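Local coordinates for ribonucleoside-diphosphate reductase (Pseudomonas aeruginosa, PDB 5IM3), which probably catalyses the reduction of ribonucleoside diphosphates to the corresponding deoxyribonucleoside diphosphates for DNA synthesis, and binds dATP as an allosteric effector, at residues T203-T208 with A224-D229; F361-G364 with Q369-S372; F464-K469 with L552-E557; N608-I613 with L669-I674. All coordinates share one frame; numbering follows the deposited sequence.

Contact 1 of 4, residues T203-T208 with A224-D229; sequences TALVMT and ARLLMD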
loop_
_atom_site.group_PDB
_atom_site.type_symbol
_atom_site.label_atom_id
_atom_site.label_comp_id
_atom_site.label_asym_id
_atom_site.label_seq_id
_atom_site.Cartn_x
_atom_site.Cartn_y
_atom_site.Cartn_z
ATOM N N THR A 203 39.510 39.529 -1.731
ATOM C CA THR A 203 38.679 38.331 -1.726
ATOM C C THR A 203 39.345 37.206 -0.945
ATOM O O THR A 203 38.657 36.395 -0.314
ATOM C CB THR A 203 38.380 37.881 -3.159
ATOM O OG1 THR A 203 39.564 37.343 -3.759
ATOM C CG2 THR A 203 37.868 39.049 -4.006
ATOM N N ALA A 204 40.679 37.144 -0.968
ATOM C CA ALA A 204 41.389 36.170 -0.147
ATOM C C ALA A 204 41.203 36.467 1.337
ATOM O O ALA A 204 41.046 35.544 2.146
ATOM C CB ALA A 204 42.872 36.159 -0.513
ATOM N N LEU A 205 41.221 37.746 1.714
ATOM C CA LEU A 205 40.918 38.114 3.094
ATOM C C LEU A 205 39.493 37.725 3.463
ATOM O O LEU A 205 39.236 37.259 4.577
ATOM C CB LEU A 205 41.127 39.615 3.298
ATOM C CG LEU A 205 42.380 40.029 4.069
ATOM C CD1 LEU A 205 43.641 39.632 3.319
ATOM C CD2 LEU A 205 42.355 41.524 4.332
ATOM N N VAL A 206 38.553 37.914 2.537
ATOM C CA VAL A 206 37.164 37.566 2.808
ATOM C C VAL A 206 37.000 36.053 2.884
ATOM O O VAL A 206 36.260 35.539 3.731
ATOM C CB VAL A 206 36.246 38.189 1.740
ATOM C CG1 VAL A 206 34.799 37.749 1.937
ATOM C CG2 VAL A 206 36.350 39.707 1.780
ATOM N N MET A 207 37.691 35.318 2.012
ATOM C CA MET A 207 37.540 33.866 1.979
ATOM C C MET A 207 37.902 33.243 3.322
ATOM O O MET A 207 37.180 32.377 3.833
ATOM C CB MET A 207 38.402 33.273 0.863
ATOM C CG MET A 207 37.756 33.312 -0.514
ATOM S SD MET A 207 36.325 32.223 -0.638
ATOM C CE MET A 207 35.833 32.491 -2.341
ATOM N N THR A 208 39.017 33.670 3.911
ATOM C CA THR A 208 39.463 33.132 5.187
ATOM C C THR A 208 38.900 33.903 6.375
ATOM O O THR A 208 39.367 33.712 7.501
ATOM C CB THR A 208 40.994 33.118 5.261
ATOM O OG1 THR A 208 41.478 34.422 5.593
ATOM C CG2 THR A 208 41.595 32.679 3.930
ATOM N N ALA A 224 32.122 41.153 6.632
ATOM C CA ALA A 224 31.487 42.267 5.932
ATOM C C ALA A 224 32.389 43.494 5.914
ATOM O O ALA A 224 32.486 44.186 4.894
ATOM C CB ALA A 224 30.148 42.601 6.587
ATOM N N ARG A 225 33.059 43.780 7.033
ATOM C CA ARG A 225 33.905 44.966 7.101
ATOM C C ARG A 225 35.099 44.855 6.162
ATOM O O ARG A 225 35.556 45.869 5.622
ATOM C CB ARG A 225 34.361 45.193 8.540
ATOM C CG ARG A 225 33.211 45.492 9.482
ATOM C CD ARG A 225 33.657 45.522 10.927
ATOM N NE ARG A 225 32.521 45.524 11.841
ATOM C CZ ARG A 225 32.623 45.588 13.165
ATOM N NH1 ARG A 225 33.816 45.659 13.745
ATOM N NH2 ARG A 225 31.528 45.581 13.909
ATOM N N LEU A 226 35.608 43.641 5.944
ATOM C CA LEU A 226 36.698 43.457 4.994
ATOM C C LEU A 226 36.219 43.653 3.560
ATOM O O LEU A 226 36.886 44.323 2.762
ATOM C CB LEU A 226 37.319 42.072 5.175
ATOM C CG LEU A 226 37.993 41.829 6.530
ATOM C CD1 LEU A 226 38.377 40.365 6.696
ATOM C CD2 LEU A 226 39.212 42.725 6.695
ATOM N N LEU A 227 35.062 43.079 3.215
ATOM C CA LEU A 227 34.507 43.264 1.878
ATOM C C LEU A 227 34.254 44.735 1.575
ATOM O O LEU A 227 34.336 45.153 0.414
ATOM C CB LEU A 227 33.209 42.466 1.740
ATOM C CG LEU A 227 32.432 42.636 0.430
ATOM C CD1 LEU A 227 33.285 42.229 -0.765
ATOM C CD2 LEU A 227 31.137 41.829 0.473
ATOM N N MET A 228 33.939 45.530 2.599
ATOM C CA MET A 228 33.668 46.947 2.393
ATOM C C MET A 228 34.847 47.661 1.745
ATOM O O MET A 228 34.660 48.683 1.073
ATOM C CB MET A 228 33.328 47.601 3.731
ATOM C CG MET A 228 32.647 48.952 3.614
ATOM S SD MET A 228 30.891 48.807 3.235
ATOM C CE MET A 228 30.300 48.053 4.754
ATOM N N ASP A 229 36.064 47.146 1.934
ATOM C CA ASP A 229 37.237 47.794 1.359
ATOM C C ASP A 229 37.168 47.800 -0.164
ATOM O O ASP A 229 37.562 48.781 -0.805
ATOM C CB ASP A 229 38.508 47.091 1.839
ATOM C CG ASP A 229 39.723 47.999 1.812
ATOM O OD1 ASP A 229 39.608 49.165 2.248
ATOM O OD2 ASP A 229 40.793 47.546 1.356
#

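Contact 2 of 4, residues F361-G364 with Q369-S372; sequences FNAG and QLSS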
loop_
_atom_site.group_PDB
_atom_site.type_symbol
_atom_site.label_atom_id
_atom_site.label_comp_id
_atom_site.label_asym_id
_atom_site.label_seq_id
_atom_site.Cartn_x
_atom_site.Cartn_y
_atom_site.Cartn_z
ATOM N N PHE A 361 14.342 50.112 -3.016
ATOM C CA PHE A 361 14.903 50.015 -4.356
ATOM C C PHE A 361 14.648 51.270 -5.184
ATOM O O PHE A 361 15.505 51.661 -5.987
ATOM C CB PHE A 361 14.329 48.791 -5.072
ATOM C CG PHE A 361 15.069 48.426 -6.323
ATOM C CD1 PHE A 361 14.658 48.907 -7.555
ATOM C CD2 PHE A 361 16.183 47.604 -6.268
ATOM C CE1 PHE A 361 15.342 48.574 -8.711
ATOM C CE2 PHE A 361 16.871 47.270 -7.421
ATOM C CZ PHE A 361 16.450 47.755 -8.643
ATOM N N ASN A 362 13.496 51.919 -5.005
ATOM C CA ASN A 362 13.065 52.964 -5.921
ATOM C C ASN A 362 13.036 54.362 -5.326
ATOM O O ASN A 362 13.026 55.327 -6.091
ATOM C CB ASN A 362 11.671 52.639 -6.468
ATOM C CG ASN A 362 11.674 51.401 -7.328
ATOM O OD1 ASN A 362 12.597 51.178 -8.112
ATOM N ND2 ASN A 362 10.648 50.577 -7.178
ATOM N N ALA A 363 13.014 54.503 -4.003
ATOM C CA ALA A 363 12.989 55.836 -3.417
ATOM C C ALA A 363 14.199 56.626 -3.892
ATOM O O ALA A 363 15.316 56.105 -3.930
ATOM C CB ALA A 363 12.965 55.749 -1.892
ATOM N N GLY A 364 13.967 57.872 -4.289
ATOM C CA GLY A 364 15.028 58.732 -4.773
ATOM C C GLY A 364 15.332 58.606 -6.250
ATOM O O GLY A 364 16.271 59.259 -6.725
ATOM N N GLN A 369 8.456 53.540 -7.902
ATOM C CA GLN A 369 7.482 52.542 -7.468
ATOM C C GLN A 369 7.819 52.167 -6.028
ATOM O O GLN A 369 8.612 51.260 -5.767
ATOM C CB GLN A 369 7.507 51.332 -8.393
ATOM C CG GLN A 369 6.518 50.242 -8.026
ATOM C CD GLN A 369 5.291 50.237 -8.914
ATOM O OE1 GLN A 369 4.953 51.243 -9.550
ATOM N NE2 GLN A 369 4.615 49.092 -8.967
ATOM N N LEU A 370 7.204 52.876 -5.079
ATOM C CA LEU A 370 7.472 52.667 -3.660
ATOM C C LEU A 370 6.607 51.581 -3.036
ATOM O O LEU A 370 6.973 51.049 -1.981
ATOM C CB LEU A 370 7.269 53.975 -2.888
ATOM C CG LEU A 370 8.153 55.141 -3.335
ATOM C CD1 LEU A 370 7.893 56.363 -2.476
ATOM C CD2 LEU A 370 9.624 54.762 -3.293
ATOM N N SER A 371 5.479 51.244 -3.654
ATOM C CA SER A 371 4.613 50.172 -3.189
ATOM C C SER A 371 4.321 49.248 -4.359
ATOM O O SER A 371 4.075 49.711 -5.477
ATOM C CB SER A 371 3.305 50.719 -2.610
ATOM O OG SER A 371 3.559 51.643 -1.566
ATOM N N SER A 372 4.346 47.939 -4.101
ATOM C CA SER A 372 4.188 46.963 -5.174
ATOM C C SER A 372 3.226 45.842 -4.789
ATOM O O SER A 372 3.364 44.713 -5.269
ATOM C CB SER A 372 5.545 46.378 -5.568
ATOM O OG SER A 372 6.122 45.662 -4.490
#

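Contact 3 of 4, residues F464-K469 with L552-E557; sequences FLELRK and LSMLFE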
loop_
_atom_site.group_PDB
_atom_site.type_symbol
_atom_site.label_atom_id
_atom_site.label_comp_id
_atom_site.label_asym_id
_atom_site.label_seq_id
_atom_site.Cartn_x
_atom_site.Cartn_y
_atom_site.Cartn_z
ATOM N N PHE A 464 -12.006 24.797 -7.961
ATOM C CA PHE A 464 -11.019 25.759 -7.469
ATOM C C PHE A 464 -10.004 25.096 -6.546
ATOM O O PHE A 464 -8.804 25.374 -6.628
ATOM C CB PHE A 464 -11.741 26.897 -6.742
ATOM C CG PHE A 464 -10.857 28.049 -6.338
ATOM C CD1 PHE A 464 -10.485 29.014 -7.260
ATOM C CD2 PHE A 464 -10.445 28.195 -5.020
ATOM C CE1 PHE A 464 -9.693 30.089 -6.884
ATOM C CE2 PHE A 464 -9.652 29.267 -4.639
ATOM C CZ PHE A 464 -9.278 30.215 -5.574
ATOM N N LEU A 465 -10.468 24.213 -5.657
ATOM C CA LEU A 465 -9.575 23.591 -4.687
ATOM C C LEU A 465 -8.495 22.747 -5.347
ATOM O O LEU A 465 -7.464 22.488 -4.718
ATOM C CB LEU A 465 -10.371 22.718 -3.710
ATOM C CG LEU A 465 -11.516 23.384 -2.948
ATOM C CD1 LEU A 465 -12.177 22.381 -2.019
ATOM C CD2 LEU A 465 -11.040 24.584 -2.165
ATOM N N GLU A 466 -8.699 22.316 -6.590
ATOM C CA GLU A 466 -7.801 21.367 -7.233
ATOM C C GLU A 466 -6.882 22.018 -8.253
ATOM O O GLU A 466 -6.135 21.311 -8.938
ATOM C CB GLU A 466 -8.602 20.254 -7.909
ATOM C CG GLU A 466 -9.552 19.524 -6.984
ATOM C CD GLU A 466 -9.949 18.164 -7.526
ATOM O OE1 GLU A 466 -10.489 17.347 -6.750
ATOM O OE2 GLU A 466 -9.705 17.905 -8.724
ATOM N N LEU A 467 -6.906 23.347 -8.362
ATOM C CA LEU A 467 -6.152 24.027 -9.409
ATOM C C LEU A 467 -4.650 23.779 -9.328
ATOM O O LEU A 467 -3.960 23.949 -10.337
ATOM C CB LEU A 467 -6.429 25.530 -9.352
ATOM C CG LEU A 467 -7.797 25.994 -9.861
ATOM C CD1 LEU A 467 -8.017 27.468 -9.552
ATOM C CD2 LEU A 467 -7.925 25.741 -11.357
ATOM N N ARG A 468 -4.121 23.384 -8.168
ATOM C CA ARG A 468 -2.680 23.227 -8.000
ATOM C C ARG A 468 -2.244 21.768 -7.875
ATOM O O ARG A 468 -1.115 21.500 -7.454
ATOM C CB ARG A 468 -2.205 24.032 -6.791
ATOM C CG ARG A 468 -2.380 25.545 -6.948
ATOM C CD ARG A 468 -1.480 26.115 -8.039
ATOM N NE ARG A 468 -0.066 25.895 -7.745
ATOM C CZ ARG A 468 0.747 26.793 -7.196
ATOM N NH1 ARG A 468 0.306 28.007 -6.882
ATOM N NH2 ARG A 468 2.015 26.480 -6.970
ATOM N N LYS A 469 -3.104 20.820 -8.244
ATOM C CA LYS A 469 -2.683 19.426 -8.305
ATOM C C LYS A 469 -1.610 19.248 -9.372
ATOM O O LYS A 469 -1.633 19.903 -10.417
ATOM C CB LYS A 469 -3.874 18.514 -8.609
ATOM C CG LYS A 469 -4.749 18.181 -7.408
ATOM C CD LYS A 469 -5.699 17.031 -7.733
ATOM C CE LYS A 469 -6.353 16.475 -6.478
ATOM N NZ LYS A 469 -7.215 15.279 -6.740
ATOM N N LEU A 552 -8.767 20.891 3.350
ATOM C CA LEU A 552 -7.543 20.618 4.099
ATOM C C LEU A 552 -6.647 19.621 3.375
ATOM O O LEU A 552 -5.419 19.734 3.449
ATOM C CB LEU A 552 -7.880 20.114 5.502
ATOM C CG LEU A 552 -8.696 21.082 6.364
ATOM C CD1 LEU A 552 -8.939 20.479 7.741
ATOM C CD2 LEU A 552 -8.017 22.447 6.482
ATOM N N SER A 553 -7.229 18.659 2.659
ATOM C CA SER A 553 -6.408 17.693 1.938
ATOM C C SER A 553 -5.686 18.347 0.766
ATOM O O SER A 553 -4.541 17.992 0.462
ATOM C CB SER A 553 -7.266 16.519 1.460
ATOM O OG SER A 553 -8.202 16.935 0.488
ATOM N N MET A 554 -6.334 19.309 0.096
ATOM C CA MET A 554 -5.657 20.039 -0.975
ATOM C C MET A 554 -4.571 20.949 -0.418
ATOM O O MET A 554 -3.480 21.045 -0.991
ATOM C CB MET A 554 -6.667 20.853 -1.785
ATOM C CG MET A 554 -7.567 20.025 -2.690
ATOM S SD MET A 554 -6.654 19.081 -3.927
ATOM C CE MET A 554 -6.582 17.467 -3.133
ATOM N N LEU A 555 -4.852 21.635 0.691
ATOM C CA LEU A 555 -3.813 22.420 1.348
ATOM C C LEU A 555 -2.621 21.543 1.718
ATOM O O LEU A 555 -1.466 21.964 1.587
ATOM C CB LEU A 555 -4.389 23.111 2.587
ATOM C CG LEU A 555 -3.439 23.991 3.408
ATOM C CD1 LEU A 555 -2.979 25.195 2.602
ATOM C CD2 LEU A 555 -4.106 24.442 4.697
ATOM N N PHE A 556 -2.880 20.307 2.156
ATOM C CA PHE A 556 -1.790 19.403 2.516
ATOM C C PHE A 556 -1.064 18.883 1.281
ATOM O O PHE A 556 0.171 18.836 1.254
ATOM C CB PHE A 556 -2.328 18.236 3.341
ATOM C CG PHE A 556 -1.338 17.114 3.526
ATOM C CD1 PHE A 556 -0.228 17.276 4.341
ATOM C CD2 PHE A 556 -1.522 15.897 2.889
ATOM C CE1 PHE A 556 0.685 16.245 4.512
ATOM C CE2 PHE A 556 -0.616 14.865 3.056
ATOM C CZ PHE A 556 0.488 15.038 3.869
ATOM N N GLU A 557 -1.815 18.480 0.252
ATOM C CA GLU A 557 -1.215 17.836 -0.912
ATOM C C GLU A 557 -0.586 18.839 -1.870
ATOM O O GLU A 557 0.455 18.552 -2.471
ATOM C CB GLU A 557 -2.263 17.007 -1.653
ATOM C CG GLU A 557 -2.771 15.808 -0.878
ATOM C CD GLU A 557 -3.760 14.980 -1.677
ATOM O OE1 GLU A 557 -3.731 15.054 -2.925
ATOM O OE2 GLU A 557 -4.568 14.259 -1.056
#

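Contact 4 of 4, residues N608-I613 with L669-I674; sequences NLVNHI and LYLQHI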
loop_
_atom_site.group_PDB
_atom_site.type_symbol
_atom_site.label_atom_id
_atom_site.label_comp_id
_atom_site.label_asym_id
_atom_site.label_seq_id
_atom_site.Cartn_x
_atom_site.Cartn_y
_atom_site.Cartn_z
ATOM N N ASN A 608 12.146 46.692 13.761
ATOM C CA ASN A 608 13.140 45.696 14.145
ATOM C C ASN A 608 13.097 45.561 15.664
ATOM O O ASN A 608 13.694 46.364 16.388
ATOM C CB ASN A 608 14.524 46.103 13.652
ATOM C CG ASN A 608 15.615 45.168 14.126
ATOM O OD1 ASN A 608 15.346 44.119 14.710
ATOM N ND2 ASN A 608 16.860 45.545 13.868
ATOM N N LEU A 609 12.380 44.542 16.146
ATOM C CA LEU A 609 12.218 44.361 17.585
ATOM C C LEU A 609 13.552 44.160 18.290
ATOM O O LEU A 609 13.720 44.606 19.431
ATOM C CB LEU A 609 11.289 43.176 17.860
ATOM C CG LEU A 609 9.803 43.424 17.599
ATOM C CD1 LEU A 609 9.007 42.127 17.700
ATOM C CD2 LEU A 609 9.263 44.464 18.574
ATOM N N VAL A 610 14.510 43.500 17.637
ATOM C CA VAL A 610 15.797 43.237 18.275
ATOM C C VAL A 610 16.435 44.535 18.749
ATOM O O VAL A 610 16.988 44.604 19.852
ATOM C CB VAL A 610 16.723 42.471 17.313
ATOM C CG1 VAL A 610 18.167 42.457 17.837
ATOM C CG2 VAL A 610 16.208 41.052 17.119
ATOM N N ASN A 611 16.376 45.581 17.925
ATOM C CA ASN A 611 16.959 46.863 18.300
ATOM C C ASN A 611 16.164 47.583 19.377
ATOM O O ASN A 611 16.528 48.710 19.737
ATOM C CB ASN A 611 17.089 47.760 17.069
ATOM C CG ASN A 611 18.360 47.495 16.285
ATOM O OD1 ASN A 611 18.956 46.423 16.387
ATOM N ND2 ASN A 611 18.788 48.480 15.503
ATOM N N HIS A 612 15.095 46.972 19.896
ATOM C CA HIS A 612 14.326 47.547 20.993
ATOM C C HIS A 612 14.308 46.631 22.209
ATOM O O HIS A 612 13.430 46.760 23.069
ATOM C CB HIS A 612 12.907 47.867 20.526
ATOM C CG HIS A 612 12.868 48.824 19.378
ATOM N ND1 HIS A 612 13.099 48.431 18.078
ATOM C CD2 HIS A 612 12.662 50.160 19.339
ATOM C CE1 HIS A 612 13.019 49.483 17.285
ATOM N NE2 HIS A 612 12.758 50.545 18.025
ATOM N N ILE A 613 15.263 45.707 22.295
ATOM C CA ILE A 613 15.466 44.870 23.469
ATOM C C ILE A 613 16.778 45.297 24.112
ATOM O O ILE A 613 17.849 45.173 23.502
ATOM C CB ILE A 613 15.488 43.374 23.112
ATOM C CG1 ILE A 613 14.167 42.949 22.458
ATOM C CG2 ILE A 613 15.764 42.531 24.359
ATOM C CD1 ILE A 613 12.954 43.049 23.370
ATOM N N LEU A 669 12.809 36.984 21.392
ATOM C CA LEU A 669 12.570 35.957 22.402
ATOM C C LEU A 669 13.884 35.429 22.966
ATOM O O LEU A 669 14.017 35.246 24.182
ATOM C CB LEU A 669 11.752 34.808 21.807
ATOM C CG LEU A 669 10.291 35.067 21.441
ATOM C CD1 LEU A 669 9.707 33.846 20.748
ATOM C CD2 LEU A 669 9.465 35.422 22.664
ATOM N N TYR A 670 14.865 35.172 22.097
ATOM C CA TYR A 670 16.168 34.709 22.564
ATOM C C TYR A 670 16.748 35.660 23.602
ATOM O O TYR A 670 17.241 35.230 24.651
ATOM C CB TYR A 670 17.135 34.570 21.384
ATOM C CG TYR A 670 16.805 33.474 20.390
ATOM C CD1 TYR A 670 16.122 32.326 20.777
ATOM C CD2 TYR A 670 17.191 33.585 19.060
ATOM C CE1 TYR A 670 15.828 31.325 19.866
ATOM C CE2 TYR A 670 16.900 32.594 18.142
ATOM C CZ TYR A 670 16.221 31.464 18.550
ATOM O OH TYR A 670 15.934 30.474 17.639
ATOM N N LEU A 671 16.703 36.965 23.322
ATOM C CA LEU A 671 17.301 37.939 24.230
ATOM C C LEU A 671 16.629 37.950 25.592
ATOM O O LEU A 671 17.245 38.384 26.570
ATOM C CB LEU A 671 17.241 39.336 23.611
ATOM C CG LEU A 671 18.105 39.551 22.368
ATOM C CD1 LEU A 671 17.923 40.959 21.823
ATOM C CD2 LEU A 671 19.575 39.287 22.679
ATOM N N GLN A 672 15.383 37.495 25.678
ATOM C CA GLN A 672 14.689 37.350 26.947
ATOM C C GLN A 672 14.744 35.922 27.475
ATOM O O GLN A 672 14.227 35.654 28.564
ATOM C CB GLN A 672 13.232 37.801 26.795
ATOM C CG GLN A 672 13.082 39.213 26.238
ATOM C CD GLN A 672 11.643 39.575 25.940
ATOM O OE1 GLN A 672 10.902 39.992 26.829
ATOM N NE2 GLN A 672 11.238 39.415 24.683
ATOM N N HIS A 673 15.372 35.007 26.733
ATOM C CA HIS A 673 15.440 33.594 27.104
ATOM C C HIS A 673 14.044 33.004 27.274
ATOM O O HIS A 673 13.794 32.192 28.169
ATOM C CB HIS A 673 16.276 33.398 28.369
ATOM C CG HIS A 673 17.708 33.803 28.208
ATOM N ND1 HIS A 673 18.146 35.090 28.435
ATOM C CD2 HIS A 673 18.798 33.094 27.831
ATOM C CE1 HIS A 673 19.447 35.154 28.212
ATOM N NE2 HIS A 673 19.867 33.957 27.842
ATOM N N ILE A 674 13.129 33.414 26.405
ATOM C CA ILE A 674 11.765 32.895 26.384
ATOM C C ILE A 674 11.671 31.883 25.247
ATOM O O ILE A 674 11.926 32.250 24.089
ATOM C CB ILE A 674 10.729 34.013 26.194
ATOM C CG1 ILE A 674 10.840 35.052 27.314
ATOM C CG2 ILE A 674 9.323 33.419 26.150
ATOM C CD1 ILE A 674 9.899 36.236 27.135
#

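Contact 1 of 4, residues T203-T208 with A224-D229
Leu226 and Val206 face each other where two helical segments, 203-208 and 224-229, run side by side in nearly antiparallel fashion, their axes 9.0 Å apart at an angle of 171°. Leu226 can be followed outward atom by atom. Its CB points at the facing helix and lies 4.2 Å from Val206 CG2. CG is set anti to the carbonyl carbon (chi1 -64°), which keeps the branch close to the backbone N and gives its two methyls different parts of Leu205, one the backbone O and the other the side chain. CD1 rests 3.9 Å from the backbone O of Leu205, a contact of a methyl with a helix carbonyl, while CD2 meets Leu205 CD2 at 4.1 Å. The two leucine side chains cross there at about a right angle. On the other flank Val206 does the work with a single methyl: CG2, placed beside its backbone N, comes 3.9 Å from Leu227 N and also touches Leu227 CB at 4.2 Å, so it lies against the backbone between Leu226 and Leu227.

Both segments belong to the second ATP cone range of the chain. Helix 162-173 touches both, with Leu165, Ile168 and Ile169 on Leu205 and Ala172 on Leu226, and so does helix 297-307, whose Tyr297 lies on Val206 and Leu227. Asn202, earlier on helix 198-210, adds a directed bond from ND2 to Leu226 O. Across the segments themselves the side-chain contacts are aliphatic, and their chemistry implies cohesion by dispersion and exclusion of water, with little directional constraint of their own.

Contact 2 of 4, residues F361-G364 with Q369-S372
The chain leaves helical geometry at Ala363, just after Asn362, and doubles back so that the CA atoms of Asn362 and Gln369 come to 5.8 Å. Asn362 makes the polar link across this short loop. Its ND2 donates to the backbone O of Gln369 at 2.6 Å, with an N-H...O angle of 168°. The acceptor lies nearly in the plane of the asparagine amide, so the N-H is well aimed, whereas from the acceptor's side the donor is tilted 25° from the carbonyl plane. With CG anti to the carbonyl carbon (chi1 -66°), the amide reaches over toward Gln369, and ND2 also lies 3.5 Å from Gln369 CB.

Beside this bond sits a small apolar contact. Leu370 sends CD2 against Ala363, the first residue beyond the helix: this methyl is 3.5 Å from Ala363 N and 3.8 Å from Ala363 CB, and lies 4.3 Å from Asn362 CB.

The backbone of 369-372 has further polar partners, since Asn641 OD1 accepts from the N atoms of Leu370 and Ser371, and Thr359 OG1 bonds to Leu370 O. Val637 and Ile640 of helix 620-640 touch the Leu370 side chain. The loop leads from helix 357-362 into strand 373-377 of the barrel, and the side chain of Gln369 is about 11 Å from a bound dATP. Chemically, one nearly straight amide-to-carbonyl bond helps fix the rotation of the Asn362 amide and ties the two ends of the loop, with Leu370 CD2 packed beside it on the backbone and CB of Ala363.

Contact 3 of 4, residues F464-K469 with L552-E557
Met554 meets three residues of 464-469, and its sulfur lies near all three. Its CG lies 3.2 Å from the backbone O of Leu465 and 4.0 Å from Leu465 CB, and SD is 3.6 Å from that same O of Leu465. Bends at chi2 and chi3 turn the sulfur and methyl toward Lys469. Lys469 CE approaches SD of Met554 at 3.7 Å and CE of Met554 at 3.5 Å, a tight carbon pair, with the two side chains crossing at a slant. Glu466 brings its CG to 4.2 Å from Met554 SD.

Next outward come the groups that position these. A type I turn from Glu466 to Lys469, closed by Lys469 N to Glu466 O, brings Glu466 and Lys469 close together beside the methionine. The main salt-bridge partner of Glu466 OE1 is Lys550 NZ. The lysine chain of Lys469 is extended beyond CG, so its NZ passes the thioether and reaches Glu466 OE1 only in a long salt bridge of 3.9 Å.

The contact joins helix 461-465 and the turn after it to helix 544-558 within the barrel domain. Leu465 packs further along that helix on Leu547 and Met551, and touches Asn485 of strand 482-487, while helix 885-897 meets Leu552 and Leu555.

Contact 4 of 4, residues N608-I613 with L669-I674
Ile613 has CG2 anti to its backbone N while CG1 lies anti to the carbonyl carbon (chi1 -60°), and Leu671 has its CG anti to the carbonyl carbon (chi1 -67°), so that the isoleucine methyl meets the base and one branch of the leucine. CG2 of Ile613 is 3.6 Å from Leu671 CB and 3.7 Å from Leu671 CD1. That CD1 of Leu671 also touches Ile613 CB at 3.7 Å, sitting evenly against the CB-CG2 bond; the side chains run obliquely past each other. Val610 adds a looser edge, its CG1 being 4.3 Å from Leu671 CD1, and Gln672 NE2 comes 4.2 Å from Ile613 CD1 while bonding to Ala668 O.

The loop carrying Val610 and Ile613 is held by His612, whose ND1 donates to Asn608 O at 2.7 Å. The acceptor lies in the imidazole plane, but the donor stands above the carbonyl plane of Asn608; NE2 is engaged by Thr626 OG1. On the other segment a Schellman motif at His673, with positive phi, follows the helix.

The contact thus joins the loop after strand 600-608 to helix 665-672. Tyr808 of helix 807-815 touches both Val610 and Leu671, and Phe684 of helix 679-707 packs on Gln672.

How the contacts relate
From the N terminus, contact 1 comes first, bringing together two helices of the second ATP cone range across 15 intervening residues. Contact 2 follows, closing a four-residue link between helix 357-362 and strand 373-377. Contact 3 spans 82 residues, returning helix 544-558 to helix 461-465 and the turn after it, and contact 4 spans 55, tying the loop after strand 600-608 to helix 665-672. The four loops are in series: each closes before the next opens, so none nests or crosses. None touches another; contacts 1 and 4 come nearest, about 13 Å between nearest atoms, while contacts 1 and 3 lie on opposite sides of the chain's centre, about 47 Å between centres.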